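PDB 3TP4: computational Design of Enzyme from Synthetic construct, which is a computationally designed enzyme, probably built on a glycosyl hydrolase family 26 barrel and intended to carry an activated serine-containing catalytic triad. Local coordinates for residues 142-147 against 171-176. Numbering follows the deposited sequence.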
loop_
_atom_site.group_PDB
_atom_site.type_symbol
_atom_site.label_atom_id
_atom_site.label_comp_id
_atom_site.label_asym_id
_atom_site.label_seq_id
_atom_site.Cartn_x
_atom_site.Cartn_y
_atom_site.Cartn_z
ATOM N N ALA A 142 20.236 -3.075 -5.520
ATOM C CA ALA A 142 20.837 -2.630 -4.257
ATOM C C ALA A 142 20.214 -1.336 -3.728
ATOM O O ALA A 142 20.011 -1.187 -2.520
ATOM C CB ALA A 142 22.360 -2.486 -4.394
ATOM N N GLU A 143 19.914 -0.399 -4.621
ATOM C CA GLU A 143 19.223 0.826 -4.217
ATOM C C GLU A 143 17.884 0.479 -3.560
ATOM O O GLU A 143 17.532 1.018 -2.503
ATOM C CB GLU A 143 18.985 1.757 -5.412
ATOM C CG GLU A 143 19.887 1.494 -6.603
ATOM C CD GLU A 143 21.289 2.016 -6.399
ATOM O OE1 GLU A 143 22.106 1.909 -7.337
ATOM O OE2 GLU A 143 21.568 2.541 -5.301
ATOM N N LEU A 144 17.143 -0.430 -4.188
ATOM C CA LEU A 144 15.853 -0.847 -3.642
ATOM C C LEU A 144 16.037 -1.402 -2.241
ATOM O O LEU A 144 15.375 -0.969 -1.293
ATOM C CB LEU A 144 15.190 -1.896 -4.535
ATOM C CG LEU A 144 13.851 -2.383 -3.969
ATOM C CD1 LEU A 144 12.840 -1.245 -3.964
ATOM C CD2 LEU A 144 13.326 -3.561 -4.764
ATOM N N VAL A 145 16.966 -2.343 -2.106
ATOM C CA VAL A 145 17.216 -2.978 -0.817
ATOM C C VAL A 145 17.576 -1.960 0.259
ATOM O O VAL A 145 17.101 -2.048 1.382
ATOM C CB VAL A 145 18.318 -4.062 -0.909
ATOM C CG1 VAL A 145 18.722 -4.530 0.480
ATOM C CG2 VAL A 145 17.827 -5.227 -1.729
ATOM N N ALA A 146 18.415 -0.992 -0.084
ATOM C CA ALA A 146 18.799 0.026 0.884
ATOM C C ALA A 146 17.580 0.881 1.240
ATOM O O ALA A 146 17.388 1.248 2.392
ATOM C CB ALA A 146 19.923 0.890 0.330
ATOM N N TYR A 147 16.755 1.191 0.248
ATOM C CA TYR A 147 15.518 1.923 0.524
ATOM C C TYR A 147 14.644 1.155 1.516
ATOM O O TYR A 147 14.116 1.727 2.471
ATOM C CB TYR A 147 14.742 2.189 -0.758
ATOM C CG TYR A 147 13.717 3.294 -0.615
ATOM C CD1 TYR A 147 12.360 3.008 -0.484
ATOM C CD2 TYR A 147 14.113 4.626 -0.596
ATOM C CE1 TYR A 147 11.418 4.032 -0.350
ATOM C CE2 TYR A 147 13.192 5.649 -0.462
ATOM C CZ TYR A 147 11.845 5.350 -0.339
ATOM O OH TYR A 147 10.942 6.379 -0.205
ATOM N N ARG A 171 1.903 0.878 2.404
ATOM C CA ARG A 171 1.456 0.732 1.029
ATOM C C ARG A 171 2.629 0.898 0.075
ATOM O O ARG A 171 2.960 2.020 -0.327
ATOM C CB ARG A 171 0.390 1.776 0.696
ATOM C CG ARG A 171 -0.112 1.671 -0.732
ATOM C CD ARG A 171 -1.159 2.734 -1.043
ATOM N NE ARG A 171 -1.725 2.523 -2.373
ATOM C CZ ARG A 171 -2.639 3.306 -2.934
ATOM N NH1 ARG A 171 -3.115 4.366 -2.275
ATOM N NH2 ARG A 171 -3.074 3.022 -4.153
ATOM N N PRO A 172 3.258 -0.222 -0.306
ATOM C CA PRO A 172 4.481 -0.133 -1.119
ATOM C C PRO A 172 4.244 0.000 -2.631
ATOM O O PRO A 172 3.625 -0.867 -3.247
ATOM C CB PRO A 172 5.203 -1.448 -0.801
ATOM C CG PRO A 172 4.115 -2.403 -0.456
ATOM C CD PRO A 172 2.986 -1.595 0.165
ATOM N N TRP A 173 4.748 1.093 -3.203
ATOM C CA TRP A 173 4.820 1.308 -4.655
ATOM C C TRP A 173 3.480 1.602 -5.320
ATOM O O TRP A 173 2.885 0.729 -5.968
ATOM C CB TRP A 173 5.536 0.137 -5.345
ATOM C CG TRP A 173 6.752 -0.313 -4.588
ATOM C CD1 TRP A 173 7.032 -1.583 -4.168
ATOM C CD2 TRP A 173 7.836 0.509 -4.134
ATOM N NE1 TRP A 173 8.224 -1.599 -3.481
ATOM C CE2 TRP A 173 8.744 -0.333 -3.456
ATOM C CE3 TRP A 173 8.138 1.870 -4.251
ATOM C CZ2 TRP A 173 9.931 0.144 -2.892
ATOM C CZ3 TRP A 173 9.308 2.348 -3.673
ATOM C CH2 TRP A 173 10.194 1.485 -3.009
ATOM N N HIS A 174 3.011 2.840 -5.157
ATOM C CA HIS A 174 1.780 3.285 -5.797
ATOM C C HIS A 174 2.021 4.613 -6.538
ATOM O O HIS A 174 2.916 5.381 -6.187
ATOM C CB HIS A 174 0.645 3.426 -4.766
ATOM C CG HIS A 174 0.926 4.451 -3.711
ATOM N ND1 HIS A 174 0.302 5.681 -3.684
ATOM C CD2 HIS A 174 1.795 4.446 -2.672
ATOM C CE1 HIS A 174 0.758 6.382 -2.657
ATOM N NE2 HIS A 174 1.669 5.657 -2.033
ATOM N N GLU A 175 1.211 4.854 -7.562
ATOM C CA GLU A 175 1.354 5.995 -8.462
ATOM C C GLU A 175 0.752 7.249 -7.862
ATOM O O GLU A 175 -0.406 7.242 -7.450
ATOM C CB GLU A 175 0.645 5.666 -9.778
ATOM C CG GLU A 175 0.590 6.801 -10.797
ATOM C CD GLU A 175 1.964 7.356 -11.149
ATOM O OE1 GLU A 175 2.633 6.788 -12.034
ATOM O OE2 GLU A 175 2.376 8.353 -10.531
ATOM N N ASN A 176 1.517 8.336 -7.840
ATOM C CA ASN A 176 1.015 9.592 -7.284
ATOM C C ASN A 176 0.332 10.547 -8.268
ATOM O O ASN A 176 -0.236 11.548 -7.859
ATOM C CB ASN A 176 2.100 10.313 -6.490
ATOM C CG ASN A 176 2.276 9.729 -5.100
ATOM O OD1 ASN A 176 1.306 9.585 -4.345
ATOM N ND2 ASN A 176 3.506 9.371 -4.763
#
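Leu144 and Tyr147, one turn apart on helix 141-157, lie across from Trp173 at the corner where strand 168-174 breaks its course, with CA separations of 11.3 Å both for Leu144 to Trp173 and for Tyr147 to Pro172. The gap between helix and strand of this TIM-barrel-type domain is bridged by side chains: the indole spans about half of it, and Leu144 and Tyr147 reach out to meet it. The benzo end of Trp173 abuts both of them: Leu144 arrives through its CD1 methyl, 3.4 Å from Trp173 CZ2, while Tyr147 CD1 sits near the indole plane, at its edge, 3.7 Å from CH2. The phenol and indole run past each other in opposite directions, with ring planes inclined at 37°, an oblique pairing. With CG anti to the backbone N (chi1 -162°), Tyr147 extends from the helix alongside the incoming indole. Both polar ends find partners elsewhere: Trp173 NE1 hydrogen-bonds to Thr200 OG1 on helix 190-207, and Tyr147 OH to Thr71 and Glu75. Leu196 packs on both Leu144 and Trp173, and Phe117 meets the indole edge-to-face. No hydrogen bond crosses between the segments, so their cohesion is apolar and depends on shape, whereas the outlying polar bonds probably limit how the phenol and indole can shift within this buried layer between helix and barrel wall.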